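Local coordinates for putative uncharacterized protein (Pyrococcus abyssi virus 1, PDB 4HR1) that is of unknown function, folds as a bundle of helices and belongs to a family described as bromodomain-like, at residues A[46-57]-A[77-88]. Numbering follows the deposited sequence.
Sequences RVDEIATAVNWD and EIQKALLVLEDI
Ile50 is the knob of this helix pair, its side chain lodged in a hole made by Ala81, Val84, Leu85 and Ile88. The two branches divide the work. With CG1 anti to the backbone N (chi1 -168°), the longer branch reaches across until Ile50 CD1 rests 3.6 Å from CA of Ala81, against the backbone of the facing helix, while Ile50 CG2 meets Leu85 CD2 at 3.5 Å and Ile88 CD1 just beyond. On one side of this knob, Val47 CG2 touches Ile88 CG2; on the other, Val54 CG1 lies 3.6 Å from Ala81 CB and also packs on Ile78 CD1. The small Ala81 thus receives both Ile50 and Val54. Segments 46-57 and 77-88, of helices 34-63 and 72-98, run nearly antiparallel, at 158°, their axes coming within 10.1 Å, as neighbours in the helical bundle; helix 5-30 packs on the same apolar side chains, with Ile20 on Val47, Ile13 on Val54 and Leu16 on Leu85. The chain of Arg46, bent at its second and third torsions, lays one guanidinium face on Ile88 CG1, and Arg46 NH2 comes 3.4 Å from Val84 CG1. Arg46 NH1 stays 5.2 Å from Asp87 OD2, so the opposite charges do not meet.

A polar link lies near the kink in helix 34-63. Trp56 NE1 donates to Glu77 OE1 (2.9 Å, 136° at the hydrogen), the acceptor lying close to the indole plane but the donor approaching from above the carboxylate plane. The same N-H also makes a weak bond to Ala53 O. Farther round the indole, Trp56 CZ2 packs 3.5 Å from Ile78 CD1, a methyl that Asp57 CB also touches.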
# COMPACT_ATOMS: atom_id res chain seq x y z
N ARG A 46 -10.39 2.70 -8.26
CA ARG A 46 -11.39 2.67 -7.17
C ARG A 46 -10.70 2.59 -5.80
O ARG A 46 -11.14 3.26 -4.86
CB ARG A 46 -12.36 1.48 -7.34
CG ARG A 46 -13.65 1.80 -8.08
CD ARG A 46 -14.86 1.87 -7.15
NE ARG A 46 -15.28 0.55 -6.65
CZ ARG A 46 -16.16 0.36 -5.67
NH1 ARG A 46 -16.48 -0.87 -5.28
NH2 ARG A 46 -16.73 1.40 -5.07
N VAL A 47 -9.57 1.85 -5.72
CA VAL A 47 -8.80 1.74 -4.47
C VAL A 47 -8.14 3.08 -4.11
O VAL A 47 -8.26 3.53 -2.95
CB VAL A 47 -7.78 0.56 -4.45
CG1 VAL A 47 -7.05 0.46 -3.11
CG2 VAL A 47 -8.46 -0.76 -4.79
N ASP A 48 -7.46 3.73 -5.10
CA ASP A 48 -6.79 5.02 -4.88
C ASP A 48 -7.78 6.10 -4.42
O ASP A 48 -7.45 6.88 -3.52
CB ASP A 48 -5.99 5.48 -6.11
CG ASP A 48 -4.93 4.50 -6.63
OD1 ASP A 48 -4.51 4.65 -7.80
OD2 ASP A 48 -4.53 3.58 -5.86
N GLU A 49 -9.01 6.10 -4.99
CA GLU A 49 -10.07 7.03 -4.62
C GLU A 49 -10.46 6.90 -3.14
O GLU A 49 -10.40 7.87 -2.39
CB GLU A 49 -11.30 6.86 -5.53
CG GLU A 49 -11.32 7.84 -6.69
CD GLU A 49 -11.65 7.27 -8.05
OE1 GLU A 49 -12.66 6.53 -8.17
OE2 GLU A 49 -10.93 7.60 -9.02
N ILE A 50 -10.83 5.68 -2.72
CA ILE A 50 -11.23 5.42 -1.35
C ILE A 50 -10.08 5.64 -0.38
O ILE A 50 -10.29 6.21 0.69
CB ILE A 50 -11.99 4.07 -1.19
CG1 ILE A 50 -12.66 3.91 0.18
CG2 ILE A 50 -11.15 2.86 -1.55
CD1 ILE A 50 -13.90 4.77 0.32
N ALA A 51 -8.85 5.27 -0.79
CA ALA A 51 -7.64 5.45 0.02
C ALA A 51 -7.44 6.90 0.47
O ALA A 51 -7.19 7.12 1.65
CB ALA A 51 -6.41 4.95 -0.72
N THR A 52 -7.61 7.87 -0.45
CA THR A 52 -7.45 9.30 -0.13
C THR A 52 -8.51 9.83 0.82
O THR A 52 -8.19 10.66 1.69
CB THR A 52 -7.23 10.17 -1.38
OG1 THR A 52 -8.16 9.79 -2.40
CG2 THR A 52 -5.79 10.08 -1.92
N ALA A 53 -9.75 9.30 0.70
CA ALA A 53 -10.87 9.65 1.56
C ALA A 53 -10.60 9.39 3.05
O ALA A 53 -11.30 9.95 3.90
CB ALA A 53 -12.11 8.90 1.13
N VAL A 54 -9.57 8.57 3.37
CA VAL A 54 -9.23 8.20 4.75
C VAL A 54 -7.87 8.68 5.31
O VAL A 54 -7.62 8.51 6.51
CB VAL A 54 -9.50 6.70 5.05
CG1 VAL A 54 -10.99 6.38 4.93
CG2 VAL A 54 -8.66 5.78 4.16
N ASN A 55 -7.01 9.30 4.45
CA ASN A 55 -5.68 9.85 4.79
C ASN A 55 -5.72 10.71 6.03
O ASN A 55 -4.75 10.77 6.79
CB ASN A 55 -5.14 10.73 3.65
CG ASN A 55 -4.73 10.03 2.39
OD1 ASN A 55 -4.52 8.80 2.35
ND2 ASN A 55 -4.58 10.81 1.31
N TRP A 56 -6.85 11.44 6.20
CA TRP A 56 -7.05 12.31 7.35
C TRP A 56 -6.87 11.52 8.64
O TRP A 56 -6.19 12.00 9.54
CB TRP A 56 -8.42 13.00 7.28
CG TRP A 56 -9.59 12.07 7.32
CD1 TRP A 56 -10.23 11.48 6.26
CD2 TRP A 56 -10.27 11.60 8.50
NE1 TRP A 56 -11.25 10.67 6.70
CE2 TRP A 56 -11.28 10.70 8.08
CE3 TRP A 56 -10.10 11.84 9.88
CZ2 TRP A 56 -12.13 10.06 8.98
CZ3 TRP A 56 -10.93 11.17 10.77
CH2 TRP A 56 -11.93 10.31 10.33
N ASP A 57 -7.41 10.25 8.69
CA ASP A 57 -7.33 9.41 9.88
C ASP A 57 -5.96 8.86 10.21
O ASP A 57 -5.62 8.69 11.39
CB ASP A 57 -8.43 8.35 9.93
CG ASP A 57 -8.64 7.80 11.32
OD1 ASP A 57 -8.62 6.56 11.48
OD2 ASP A 57 -8.68 8.61 12.29
N GLU A 77 -17.95 7.95 8.53
CA GLU A 77 -17.25 8.13 7.26
C GLU A 77 -16.17 7.02 7.13
O GLU A 77 -16.02 6.48 6.04
CB GLU A 77 -16.64 9.55 7.18
CG GLU A 77 -16.09 9.95 5.81
CD GLU A 77 -14.71 9.44 5.42
OE1 GLU A 77 -13.82 9.35 6.30
OE2 GLU A 77 -14.52 9.16 4.22
N ILE A 78 -15.47 6.66 8.23
CA ILE A 78 -14.49 5.57 8.24
C ILE A 78 -15.23 4.23 7.93
O ILE A 78 -14.78 3.45 7.07
CB ILE A 78 -13.73 5.49 9.60
CG1 ILE A 78 -12.69 6.61 9.75
CG2 ILE A 78 -13.09 4.10 9.80
CD1 ILE A 78 -11.49 6.59 8.73
N GLN A 79 -16.39 3.99 8.62
CA GLN A 79 -17.23 2.81 8.45
C GLN A 79 -17.77 2.69 7.05
O GLN A 79 -17.82 1.58 6.52
CB GLN A 79 -18.35 2.76 9.49
CG GLN A 79 -17.88 2.38 10.91
CD GLN A 79 -17.21 1.02 11.05
OE1 GLN A 79 -16.23 0.87 11.79
NE2 GLN A 79 -17.71 -0.01 10.37
N LYS A 80 -18.13 3.81 6.42
CA LYS A 80 -18.65 3.81 5.05
C LYS A 80 -17.52 3.54 4.06
O LYS A 80 -17.76 2.93 3.02
CB LYS A 80 -19.36 5.13 4.72
CG LYS A 80 -20.80 5.19 5.24
CD LYS A 80 -21.25 6.60 5.64
CE LYS A 80 -21.60 7.51 4.48
NZ LYS A 80 -20.42 8.29 3.99
N ALA A 81 -16.29 3.98 4.39
CA ALA A 81 -15.11 3.73 3.56
C ALA A 81 -14.74 2.24 3.66
O ALA A 81 -14.55 1.59 2.63
CB ALA A 81 -13.95 4.60 4.01
N LEU A 82 -14.75 1.68 4.91
CA LEU A 82 -14.51 0.26 5.20
C LEU A 82 -15.40 -0.65 4.37
O LEU A 82 -14.96 -1.70 3.90
CB LEU A 82 -14.67 -0.05 6.69
CG LEU A 82 -13.48 0.34 7.57
CD1 LEU A 82 -13.82 0.16 9.03
CD2 LEU A 82 -12.22 -0.47 7.21
N LEU A 83 -16.64 -0.20 4.14
CA LEU A 83 -17.66 -0.88 3.37
C LEU A 83 -17.35 -0.91 1.89
O LEU A 83 -17.51 -1.96 1.25
CB LEU A 83 -18.99 -0.17 3.60
CG LEU A 83 -20.06 -1.03 4.20
CD1 LEU A 83 -20.96 -0.21 5.14
CD2 LEU A 83 -20.82 -1.83 3.11
N VAL A 84 -16.94 0.24 1.33
CA VAL A 84 -16.59 0.39 -0.10
C VAL A 84 -15.36 -0.51 -0.39
O VAL A 84 -15.32 -1.19 -1.42
CB VAL A 84 -16.36 1.89 -0.46
CG1 VAL A 84 -15.74 2.05 -1.85
CG2 VAL A 84 -17.66 2.68 -0.35
N LEU A 85 -14.40 -0.53 0.56
CA LEU A 85 -13.17 -1.32 0.50
C LEU A 85 -13.48 -2.82 0.44
O LEU A 85 -12.85 -3.54 -0.34
CB LEU A 85 -12.27 -0.99 1.71
CG LEU A 85 -11.51 0.34 1.69
CD1 LEU A 85 -11.00 0.70 3.11
CD2 LEU A 85 -10.36 0.30 0.69
N GLU A 86 -14.51 -3.27 1.22
CA GLU A 86 -14.95 -4.66 1.26
C GLU A 86 -15.62 -5.05 -0.03
O GLU A 86 -15.39 -6.15 -0.50
CB GLU A 86 -15.73 -4.99 2.53
CG GLU A 86 -15.75 -6.47 2.88
CD GLU A 86 -14.44 -7.16 3.27
OE1 GLU A 86 -14.41 -8.41 3.22
OE2 GLU A 86 -13.50 -6.46 3.71
N ASP A 87 -16.33 -4.11 -0.68
CA ASP A 87 -16.92 -4.37 -2.00
C ASP A 87 -15.81 -4.52 -3.03
O ASP A 87 -15.92 -5.36 -3.93
CB ASP A 87 -17.89 -3.25 -2.43
CG ASP A 87 -19.10 -3.06 -1.53
OD1 ASP A 87 -19.84 -4.04 -1.31
OD2 ASP A 87 -19.37 -1.91 -1.12
N ILE A 88 -14.72 -3.72 -2.89
CA ILE A 88 -13.57 -3.79 -3.80
C ILE A 88 -12.92 -5.18 -3.70
O ILE A 88 -12.71 -5.82 -4.74
CB ILE A 88 -12.58 -2.59 -3.63
CG1 ILE A 88 -13.28 -1.23 -3.99
CG2 ILE A 88 -11.34 -2.79 -4.52
CD1 ILE A 88 -12.68 0.02 -3.31